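Local coordinates for protein induced by osmotic stress (PDB 5YWN) that probably reduces carbonyl compounds, haloketones among them, to alcohols with an NADP cofactor, as an extended short-chain reductase of the dihydroflavonol-4-reductase subfamily, at residues M1-T11 and V22-V33; Y13-V22 and V238-F249. The protein carries 1 engineered substitution. All coordinates share one frame; numbering follows the deposited sequence.

Contact 1: residues M1-T11 and V22-V33; sequences MTTSVFVSGAT and VLSKGYKVVGSV. With NAP (NADP nicotinamide-adenine-dinucleotide phosphate), chain B.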
# COMPACT_ATOMS: atom_id res chain seq x y z
N MET A 1 -28.31 -10.32 -5.07
CA MET A 1 -27.37 -9.65 -5.95
C MET A 1 -25.95 -9.46 -5.35
O MET A 1 -25.75 -9.58 -4.15
CB MET A 1 -27.93 -8.28 -6.28
CG MET A 1 -27.31 -7.62 -7.48
SD MET A 1 -27.26 -8.74 -8.86
CE MET A 1 -26.37 -7.72 -10.05
N THR A 2 -25.00 -9.17 -6.24
CA THR A 2 -23.60 -8.93 -5.96
C THR A 2 -23.31 -7.59 -5.29
O THR A 2 -23.95 -6.63 -5.56
CB THR A 2 -22.83 -8.97 -7.29
OG1 THR A 2 -23.03 -10.24 -7.89
CG2 THR A 2 -21.40 -8.75 -7.11
N THR A 3 -22.32 -7.55 -4.44
CA THR A 3 -21.80 -6.34 -3.88
C THR A 3 -20.71 -5.68 -4.73
O THR A 3 -19.86 -6.33 -5.25
CB THR A 3 -21.18 -6.66 -2.53
OG1 THR A 3 -22.13 -7.36 -1.74
CG2 THR A 3 -20.75 -5.44 -1.83
N SER A 4 -20.74 -4.38 -4.80
CA SER A 4 -19.73 -3.61 -5.48
C SER A 4 -18.73 -2.93 -4.53
O SER A 4 -19.09 -2.34 -3.57
CB SER A 4 -20.35 -2.57 -6.39
OG SER A 4 -20.69 -3.12 -7.59
N VAL A 5 -17.47 -3.01 -4.88
CA VAL A 5 -16.42 -2.36 -4.14
C VAL A 5 -15.79 -1.22 -4.93
O VAL A 5 -15.39 -1.40 -6.01
CB VAL A 5 -15.35 -3.37 -3.70
CG1 VAL A 5 -14.22 -2.70 -2.99
CG2 VAL A 5 -15.93 -4.51 -2.91
N PHE A 6 -15.69 -0.05 -4.34
CA PHE A 6 -15.01 1.06 -4.95
C PHE A 6 -13.54 1.13 -4.51
O PHE A 6 -13.25 1.05 -3.34
CB PHE A 6 -15.70 2.37 -4.66
CG PHE A 6 -15.32 3.47 -5.57
CD1 PHE A 6 -14.09 4.03 -5.50
CD2 PHE A 6 -16.19 3.91 -6.52
CE1 PHE A 6 -13.74 5.03 -6.35
CE2 PHE A 6 -15.85 4.89 -7.39
CZ PHE A 6 -14.63 5.46 -7.30
N VAL A 7 -12.64 1.24 -5.46
CA VAL A 7 -11.22 1.35 -5.17
C VAL A 7 -10.60 2.58 -5.82
O VAL A 7 -10.46 2.65 -6.99
CB VAL A 7 -10.45 0.10 -5.63
CG1 VAL A 7 -8.98 0.23 -5.34
CG2 VAL A 7 -11.02 -1.18 -5.09
N SER A 8 -10.20 3.54 -5.01
CA SER A 8 -9.51 4.70 -5.49
C SER A 8 -8.08 4.38 -5.95
O SER A 8 -7.49 3.51 -5.45
CB SER A 8 -9.53 5.83 -4.48
OG SER A 8 -8.68 5.61 -3.43
N GLY A 9 -7.57 5.12 -6.91
CA GLY A 9 -6.27 4.84 -7.46
C GLY A 9 -6.07 3.44 -8.00
O GLY A 9 -5.18 2.78 -7.62
N ALA A 10 -6.94 3.03 -8.88
CA ALA A 10 -6.96 1.69 -9.38
C ALA A 10 -5.74 1.25 -10.22
O ALA A 10 -5.54 0.13 -10.43
CB ALA A 10 -8.23 1.45 -10.15
N THR A 11 -5.01 2.19 -10.74
CA THR A 11 -3.80 1.95 -11.49
C THR A 11 -2.61 1.38 -10.72
O THR A 11 -1.75 0.81 -11.29
CB THR A 11 -3.33 3.17 -12.28
OG1 THR A 11 -3.13 4.24 -11.41
CG2 THR A 11 -4.32 3.55 -13.30
N VAL A 22 -10.30 -9.04 -4.82
CA VAL A 22 -11.71 -8.75 -4.63
C VAL A 22 -12.58 -9.34 -5.76
O VAL A 22 -13.59 -9.91 -5.51
CB VAL A 22 -11.88 -7.24 -4.40
CG1 VAL A 22 -13.20 -6.71 -4.83
CG2 VAL A 22 -11.53 -6.88 -2.98
N LEU A 23 -12.12 -9.26 -6.97
CA LEU A 23 -12.77 -9.86 -8.08
C LEU A 23 -12.84 -11.38 -7.94
O LEU A 23 -13.80 -11.95 -8.26
CB LEU A 23 -12.10 -9.47 -9.36
CG LEU A 23 -12.34 -8.03 -9.83
CD1 LEU A 23 -11.59 -7.70 -11.07
CD2 LEU A 23 -13.79 -7.71 -10.02
N SER A 24 -11.80 -11.99 -7.43
CA SER A 24 -11.75 -13.41 -7.26
C SER A 24 -12.78 -13.94 -6.28
O SER A 24 -13.23 -15.03 -6.40
CB SER A 24 -10.35 -13.88 -6.91
OG SER A 24 -10.10 -13.81 -5.57
N LYS A 25 -13.14 -13.14 -5.32
CA LYS A 25 -14.13 -13.51 -4.34
C LYS A 25 -15.59 -13.21 -4.77
O LYS A 25 -16.50 -13.42 -4.03
CB LYS A 25 -13.80 -12.88 -3.00
CG LYS A 25 -12.46 -13.27 -2.43
CD LYS A 25 -12.48 -14.57 -1.70
CE LYS A 25 -11.08 -15.05 -1.39
NZ LYS A 25 -11.04 -16.41 -0.81
N GLY A 26 -15.77 -12.76 -5.98
CA GLY A 26 -17.07 -12.47 -6.49
C GLY A 26 -17.67 -11.08 -6.37
O GLY A 26 -18.75 -10.86 -6.84
N TYR A 27 -16.96 -10.15 -5.80
CA TYR A 27 -17.34 -8.76 -5.82
C TYR A 27 -17.18 -8.17 -7.19
O TYR A 27 -16.41 -8.60 -7.96
CB TYR A 27 -16.49 -7.97 -4.84
CG TYR A 27 -16.65 -8.38 -3.42
CD1 TYR A 27 -17.64 -7.85 -2.66
CD2 TYR A 27 -15.83 -9.27 -2.87
CE1 TYR A 27 -17.83 -8.24 -1.36
CE2 TYR A 27 -16.00 -9.66 -1.58
CZ TYR A 27 -17.00 -9.12 -0.84
OH TYR A 27 -17.17 -9.49 0.41
N LYS A 28 -17.96 -7.17 -7.47
CA LYS A 28 -17.68 -6.26 -8.51
C LYS A 28 -16.81 -5.12 -8.01
O LYS A 28 -16.77 -4.85 -6.86
CB LYS A 28 -18.95 -5.76 -9.14
CG LYS A 28 -19.54 -6.65 -10.18
CD LYS A 28 -20.81 -6.04 -10.67
CE LYS A 28 -21.44 -6.77 -11.82
NZ LYS A 28 -22.61 -7.56 -11.39
N VAL A 29 -16.14 -4.46 -8.92
CA VAL A 29 -15.27 -3.39 -8.61
C VAL A 29 -15.52 -2.15 -9.44
O VAL A 29 -15.75 -2.22 -10.57
CB VAL A 29 -13.77 -3.83 -8.73
CG1 VAL A 29 -12.83 -2.67 -8.70
CG2 VAL A 29 -13.43 -4.83 -7.68
N VAL A 30 -15.40 -1.01 -8.82
CA VAL A 30 -15.33 0.24 -9.51
C VAL A 30 -14.09 0.97 -9.10
O VAL A 30 -13.91 1.26 -7.97
CB VAL A 30 -16.56 1.09 -9.17
CG1 VAL A 30 -16.60 2.38 -9.93
CG2 VAL A 30 -17.85 0.32 -9.29
N GLY A 31 -13.24 1.27 -10.04
CA GLY A 31 -11.99 1.90 -9.79
C GLY A 31 -11.91 3.34 -10.21
O GLY A 31 -12.41 3.68 -11.21
N SER A 32 -11.28 4.18 -9.41
CA SER A 32 -10.93 5.53 -9.83
C SER A 32 -9.57 5.63 -10.54
O SER A 32 -8.60 5.06 -10.14
CB SER A 32 -11.06 6.58 -8.75
OG SER A 32 -9.99 6.64 -7.91
N VAL A 33 -9.55 6.38 -11.60
CA VAL A 33 -8.36 6.61 -12.37
C VAL A 33 -8.22 8.07 -12.76
O VAL A 33 -9.16 8.74 -12.86
CB VAL A 33 -8.34 5.76 -13.63
CG1 VAL A 33 -8.26 4.29 -13.34
CG2 VAL A 33 -9.49 6.09 -14.56
PA NAP B . 1.89 3.53 -6.38
O1A NAP B . 2.12 2.17 -7.01
O2A NAP B . 2.55 4.75 -6.97
O5B NAP B . 0.30 3.79 -6.33
C5B NAP B . -0.21 5.12 -6.22
C4B NAP B . -1.46 5.27 -7.08
O4B NAP B . -2.26 6.35 -6.60
C3B NAP B . -1.11 5.56 -8.53
O3B NAP B . -1.60 4.52 -9.39
C2B NAP B . -1.76 6.88 -8.87
O2B NAP B . -2.68 6.74 -9.95
C1B NAP B . -2.47 7.34 -7.61
N9A NAP B . -1.93 8.65 -7.16
C8A NAP B . -0.67 8.87 -6.73
N7A NAP B . -0.51 10.18 -6.40
C5A NAP B . -1.67 10.81 -6.62
C6A NAP B . -2.18 12.20 -6.48
N6A NAP B . -1.38 13.19 -6.02
N1A NAP B . -3.46 12.43 -6.83
C2A NAP B . -4.27 11.46 -7.29
N3A NAP B . -3.87 10.18 -7.44
C4A NAP B . -2.61 9.80 -7.13
O3 NAP B . 2.28 3.44 -4.82
PN NAP B . 2.07 2.07 -4.01
O1N NAP B . 3.42 1.59 -3.53
O2N NAP B . 1.20 1.15 -4.84
O5D NAP B . 1.22 2.54 -2.73
C5D NAP B . -0.18 2.28 -2.65
C4D NAP B . -0.75 2.88 -1.37
O4D NAP B . -0.36 2.08 -0.24
C3D NAP B . -0.24 4.29 -1.13
O3D NAP B . -1.32 5.23 -1.16
C2D NAP B . 0.43 4.29 0.23
O2D NAP B . -0.19 5.23 1.11
C1D NAP B . 0.28 2.87 0.77
N1N NAP B . 1.59 2.32 1.10
C2N NAP B . 2.27 1.62 0.18
C3N NAP B . 3.52 1.08 0.47
C7N NAP B . 4.27 0.31 -0.57
O7N NAP B . 5.45 0.06 -0.39
N7N NAP B . 3.62 -0.10 -1.66
C4N NAP B . 4.06 1.28 1.73
C5N NAP B . 3.34 2.00 2.67
C6N NAP B . 2.10 2.51 2.33
P2B NAP B . -2.19 6.93 -11.47
O1X NAP B . -3.44 7.37 -12.20
O2X NAP B . -1.12 7.99 -11.38
O3X NAP B . -1.68 5.56 -11.87
O HOH W 1 -20.79 -10.17 -4.31
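F6 lies across V30 on the neighbouring parallel strand. Its CG is anti to the backbone N (chi1 -162°), which carries the ring back over the strand 28-33. CB and CG stay near the carbonyl of V30, with CG 3.6 Å from V30 O. That oxygen sits over one ring face, offset toward the rim. Further out, CD2 and CE2 meet the V30 methyl CG1, which is 3.6 Å from CE2. At the far end of the ring CE1 and CZ reach CB of S32, which approaches obliquely from the V30 side. F77 of strand 74-79 also meets the ring, nearly parallel to it.

The backbones form a parallel ladder. K28 N bonds to T3 O, V5 N to K28 O, V30 N to V5 O at 2.8 Å, V7 N to V30 O, and S32 N to V7 O. On the other face of the sheet V5 CG2 packs on Y27 CD1 at 3.8 Å and on V22 CG1. Y27 OH bonds to E250.

Past the strand, S32 holds the turn twice. Its OG accepts from G9 N at 3.0 Å, and its O accepts from A10 N at 2.9 Å. G31 lies under A10 CB, where a side chain would clash. T11 then reaches the NADP ribose. The segments belong to the first beta-alpha-beta unit of a Rossmann fold, with the glycine-containing turn at the cofactor.

Contact 2: residues Y13-V22 and V238-F249; sequences YLAQQIIALV and VRDVAKAHLAAF. With NAP (NADP nicotinamide-adenine-dinucleotide phosphate), chain B.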
# COMPACT_ATOMS: atom_id res chain seq x y z
N TYR A 13 0.02 -0.39 -7.77
CA TYR A 13 0.53 -1.71 -7.50
C TYR A 13 -0.25 -2.47 -6.46
O TYR A 13 -0.73 -3.50 -6.72
CB TYR A 13 1.99 -1.56 -7.06
CG TYR A 13 2.70 -2.72 -6.37
CD1 TYR A 13 2.87 -3.95 -6.98
CD2 TYR A 13 3.30 -2.55 -5.17
CE1 TYR A 13 3.58 -4.95 -6.37
CE2 TYR A 13 3.97 -3.55 -4.54
CZ TYR A 13 4.12 -4.75 -5.14
OH TYR A 13 4.81 -5.69 -4.49
N LEU A 14 -0.42 -1.91 -5.30
CA LEU A 14 -1.29 -2.48 -4.29
C LEU A 14 -2.78 -2.55 -4.72
O LEU A 14 -3.44 -3.48 -4.48
CB LEU A 14 -1.22 -1.67 -3.02
CG LEU A 14 -2.19 -2.05 -1.93
CD1 LEU A 14 -1.96 -3.49 -1.60
CD2 LEU A 14 -1.98 -1.17 -0.72
N ALA A 15 -3.24 -1.51 -5.34
CA ALA A 15 -4.62 -1.40 -5.74
C ALA A 15 -5.01 -2.51 -6.72
O ALA A 15 -6.02 -3.08 -6.57
CB ALA A 15 -4.86 -0.07 -6.34
N GLN A 16 -4.15 -2.82 -7.67
CA GLN A 16 -4.37 -3.91 -8.61
C GLN A 16 -4.43 -5.29 -7.97
O GLN A 16 -5.18 -6.06 -8.36
CB GLN A 16 -3.40 -3.87 -9.78
CG GLN A 16 -3.67 -2.75 -10.74
CD GLN A 16 -2.99 -2.88 -12.08
OE1 GLN A 16 -3.17 -3.84 -12.76
NE2 GLN A 16 -2.24 -1.89 -12.44
N GLN A 17 -3.58 -5.57 -7.01
CA GLN A 17 -3.65 -6.77 -6.25
C GLN A 17 -4.92 -6.85 -5.41
O GLN A 17 -5.50 -7.84 -5.33
CB GLN A 17 -2.40 -6.98 -5.40
CG GLN A 17 -1.17 -7.45 -6.17
CD GLN A 17 -1.19 -8.94 -6.52
OE1 GLN A 17 -2.17 -9.54 -6.54
NE2 GLN A 17 -0.08 -9.47 -6.79
N ILE A 18 -5.32 -5.75 -4.82
CA ILE A 18 -6.55 -5.69 -4.11
C ILE A 18 -7.70 -6.00 -5.08
O ILE A 18 -8.51 -6.77 -4.77
CB ILE A 18 -6.75 -4.30 -3.47
CG1 ILE A 18 -5.82 -4.12 -2.27
CG2 ILE A 18 -8.19 -4.04 -3.08
CD1 ILE A 18 -5.85 -2.76 -1.67
N ILE A 19 -7.70 -5.40 -6.24
CA ILE A 19 -8.73 -5.58 -7.21
C ILE A 19 -8.81 -7.04 -7.67
O ILE A 19 -9.81 -7.59 -7.66
CB ILE A 19 -8.57 -4.62 -8.40
CG1 ILE A 19 -8.82 -3.16 -7.98
CG2 ILE A 19 -9.45 -5.01 -9.57
CD1 ILE A 19 -8.36 -2.13 -8.93
N ALA A 20 -7.68 -7.64 -7.98
CA ALA A 20 -7.64 -9.03 -8.39
C ALA A 20 -8.16 -9.94 -7.31
O ALA A 20 -8.86 -10.85 -7.60
CB ALA A 20 -6.25 -9.43 -8.79
N LEU A 21 -7.81 -9.69 -6.07
CA LEU A 21 -8.36 -10.45 -5.01
C LEU A 21 -9.85 -10.26 -4.83
O LEU A 21 -10.55 -11.18 -4.71
CB LEU A 21 -7.65 -10.17 -3.72
CG LEU A 21 -8.24 -10.83 -2.48
CD1 LEU A 21 -8.21 -12.32 -2.59
CD2 LEU A 21 -7.60 -10.37 -1.19
N VAL A 22 -10.30 -9.04 -4.82
CA VAL A 22 -11.71 -8.75 -4.63
C VAL A 22 -12.58 -9.34 -5.76
O VAL A 22 -13.59 -9.91 -5.51
CB VAL A 22 -11.88 -7.24 -4.40
CG1 VAL A 22 -13.20 -6.71 -4.83
CG2 VAL A 22 -11.53 -6.88 -2.98
N VAL A 238 2.69 -8.14 -0.91
CA VAL A 238 1.60 -7.39 -1.47
C VAL A 238 0.28 -8.18 -1.38
O VAL A 238 -0.72 -7.62 -1.13
CB VAL A 238 1.90 -6.89 -2.90
CG1 VAL A 238 2.02 -8.03 -3.84
CG2 VAL A 238 0.83 -5.96 -3.39
N ARG A 239 0.35 -9.47 -1.57
CA ARG A 239 -0.78 -10.32 -1.49
C ARG A 239 -1.37 -10.39 -0.08
O ARG A 239 -2.54 -10.46 0.08
CB ARG A 239 -0.51 -11.66 -2.09
CG ARG A 239 -0.12 -11.60 -3.55
CD ARG A 239 0.66 -12.80 -3.98
NE ARG A 239 2.02 -12.78 -3.53
CZ ARG A 239 2.92 -13.70 -3.83
NH1 ARG A 239 2.61 -14.71 -4.59
NH2 ARG A 239 4.11 -13.60 -3.37
N ASP A 240 -0.51 -10.37 0.91
CA ASP A 240 -0.91 -10.22 2.27
C ASP A 240 -1.58 -8.85 2.59
O ASP A 240 -2.52 -8.81 3.28
CB ASP A 240 0.24 -10.52 3.20
CG ASP A 240 0.68 -11.96 3.12
OD1 ASP A 240 -0.15 -12.81 3.02
OD2 ASP A 240 1.85 -12.22 3.16
N VAL A 241 -1.06 -7.77 2.03
CA VAL A 241 -1.67 -6.48 2.20
C VAL A 241 -3.07 -6.45 1.61
O VAL A 241 -3.98 -5.98 2.24
CB VAL A 241 -0.83 -5.33 1.67
CG1 VAL A 241 -1.55 -4.04 1.96
CG2 VAL A 241 0.51 -5.30 2.33
N ALA A 242 -3.22 -7.04 0.46
CA ALA A 242 -4.50 -7.15 -0.17
C ALA A 242 -5.51 -7.96 0.65
O ALA A 242 -6.57 -7.55 0.84
CB ALA A 242 -4.38 -7.68 -1.58
N LYS A 243 -5.08 -9.07 1.19
CA LYS A 243 -5.90 -9.88 2.03
C LYS A 243 -6.32 -9.11 3.26
O LYS A 243 -7.39 -9.25 3.68
CB LYS A 243 -5.26 -11.20 2.39
CG LYS A 243 -5.17 -12.16 1.23
CD LYS A 243 -4.75 -13.56 1.61
CE LYS A 243 -3.27 -13.68 1.84
NZ LYS A 243 -2.84 -15.06 2.01
N ALA A 244 -5.43 -8.28 3.79
CA ALA A 244 -5.72 -7.42 4.90
C ALA A 244 -6.81 -6.39 4.60
O ALA A 244 -7.63 -6.14 5.40
CB ALA A 244 -4.50 -6.75 5.46
N HIS A 245 -6.79 -5.87 3.40
CA HIS A 245 -7.84 -4.98 2.98
C HIS A 245 -9.20 -5.71 2.96
O HIS A 245 -10.14 -5.21 3.42
CB HIS A 245 -7.51 -4.29 1.67
CG HIS A 245 -6.59 -3.12 1.80
ND1 HIS A 245 -5.25 -3.26 2.04
CD2 HIS A 245 -6.81 -1.80 1.75
CE1 HIS A 245 -4.70 -2.08 2.10
NE2 HIS A 245 -5.62 -1.18 1.92
N LEU A 246 -9.21 -6.94 2.48
CA LEU A 246 -10.40 -7.73 2.48
C LEU A 246 -10.92 -7.99 3.87
O LEU A 246 -12.04 -7.73 4.14
CB LEU A 246 -10.16 -9.05 1.81
CG LEU A 246 -11.36 -9.91 1.59
CD1 LEU A 246 -12.24 -9.26 0.56
CD2 LEU A 246 -10.95 -11.29 1.15
N ALA A 247 -10.04 -8.39 4.76
CA ALA A 247 -10.37 -8.58 6.14
C ALA A 247 -10.90 -7.27 6.72
O ALA A 247 -11.82 -7.26 7.46
CB ALA A 247 -9.15 -8.98 6.92
N ALA A 248 -10.31 -6.18 6.32
CA ALA A 248 -10.58 -4.89 6.88
C ALA A 248 -12.02 -4.45 6.70
O ALA A 248 -12.49 -3.71 7.47
CB ALA A 248 -9.64 -3.84 6.37
N PHE A 249 -12.62 -4.86 5.59
CA PHE A 249 -14.03 -4.63 5.37
C PHE A 249 -15.01 -5.78 5.64
O PHE A 249 -16.15 -5.53 5.86
CB PHE A 249 -14.29 -3.92 4.06
CG PHE A 249 -14.26 -4.77 2.82
CD1 PHE A 249 -15.36 -5.46 2.40
CD2 PHE A 249 -13.16 -4.79 2.02
CE1 PHE A 249 -15.31 -6.20 1.25
CE2 PHE A 249 -13.14 -5.49 0.86
CZ PHE A 249 -14.20 -6.19 0.47
PA NAP B . 1.89 3.53 -6.38
O1A NAP B . 2.12 2.17 -7.01
O2A NAP B . 2.55 4.75 -6.97
O5B NAP B . 0.30 3.79 -6.33
C5B NAP B . -0.21 5.12 -6.22
C4B NAP B . -1.46 5.27 -7.08
O4B NAP B . -2.26 6.35 -6.60
C3B NAP B . -1.11 5.56 -8.53
O3B NAP B . -1.60 4.52 -9.39
C2B NAP B . -1.76 6.88 -8.87
O2B NAP B . -2.68 6.74 -9.95
C1B NAP B . -2.47 7.34 -7.61
N9A NAP B . -1.93 8.65 -7.16
C8A NAP B . -0.67 8.87 -6.73
N7A NAP B . -0.51 10.18 -6.40
C5A NAP B . -1.67 10.81 -6.62
C6A NAP B . -2.18 12.20 -6.48
N6A NAP B . -1.38 13.19 -6.02
N1A NAP B . -3.46 12.43 -6.83
C2A NAP B . -4.27 11.46 -7.29
N3A NAP B . -3.87 10.18 -7.44
C4A NAP B . -2.61 9.80 -7.13
O3 NAP B . 2.28 3.44 -4.82
PN NAP B . 2.07 2.07 -4.01
O1N NAP B . 3.42 1.59 -3.53
O2N NAP B . 1.20 1.15 -4.84
O5D NAP B . 1.22 2.54 -2.73
C5D NAP B . -0.18 2.28 -2.65
C4D NAP B . -0.75 2.88 -1.37
O4D NAP B . -0.36 2.08 -0.24
C3D NAP B . -0.24 4.29 -1.13
O3D NAP B . -1.32 5.23 -1.16
C2D NAP B . 0.43 4.29 0.23
O2D NAP B . -0.19 5.23 1.11
C1D NAP B . 0.28 2.87 0.77
N1N NAP B . 1.59 2.32 1.10
C2N NAP B . 2.27 1.62 0.18
C3N NAP B . 3.52 1.08 0.47
C7N NAP B . 4.27 0.31 -0.57
O7N NAP B . 5.45 0.06 -0.39
N7N NAP B . 3.62 -0.10 -1.66
C4N NAP B . 4.06 1.28 1.73
C5N NAP B . 3.34 2.00 2.67
C6N NAP B . 2.10 2.51 2.33
P2B NAP B . -2.19 6.93 -11.47
O1X NAP B . -3.44 7.37 -12.20
O2X NAP B . -1.12 7.99 -11.38
O3X NAP B . -1.68 5.56 -11.87
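The H245 ring has I18 CD1 over the centre of one face, a CH-pi contact of 3.6 Å to the centroid. It lies in a helix pair of the Rossmann fold. V241 O lies at the edge of the ring, in its plane. ND1 donates to that oxygen at 3.0 Å with a nearly straight N-H (173°), although the donor stands above the carbonyl plane. V241 O also takes the helical N-H of H245. NE2 bonds to T123 of strand 119-123, so both ring nitrogens are held. With alanine in place of H245, I18 CD1 would probably lose the aromatic face it rests on, and T123 its imidazole partner.

The Y13 ring carries V238 CG2 over one face, offset toward the rim, and NADP O2N near its edge. Its OH approaches V238 CB at 3.5 Å and bonds to G197 O. The F249 ring meets V22 CG2 at its edge.

Helix 13-22 starts at the cofactor diphosphate, and helix 238-249 crosses it at -60°, with 8.6 Å between the axes. A242 is the small residue at the closest approach, its CB lying against the backbone of Q17 and I18. L14 is a knob among V238, V241, A242 and H245. Its CD1 touches V241 CG1 at 3.6 Å, while CD2 also faces the nicotinamide ribose. Q17 CG lies against V238 CG2. A bend at chi2 (-78°) then turns the amide alongside R239, which is salt-bridged to D237 and D324, and NE2 bonds to P198 O.

Two weak bonds join the first helical turn to NADP, Y13 N to O1A and L14 N to O2N. Farther along, L21 CD2 rests on the A242 carbonyl, 3.6 Å from its O.

How the contacts relate
Contact 1 and contact 2 share V22 and helix 13-24, and their centres are 11 Å apart. In contact 1 the helix end packs on the first strand. In contact 2 another side of the same helix meets 238-249. They touch directly where the turn of contact 1 enters the helix: T11 O is 3.0 Å from Q16 NE2, a probable hydrogen bond, and A10 CB is 3.8 Å from I19 CD1. Both reach the NADP. T11 lies at its adenosine-ribose and 2'-phosphate end, near K38, whereas Y13 and L14 lie at the diphosphate. V238 and Y13 both border I195, and Y13 also lies beside N210, two more residues of the cofactor site.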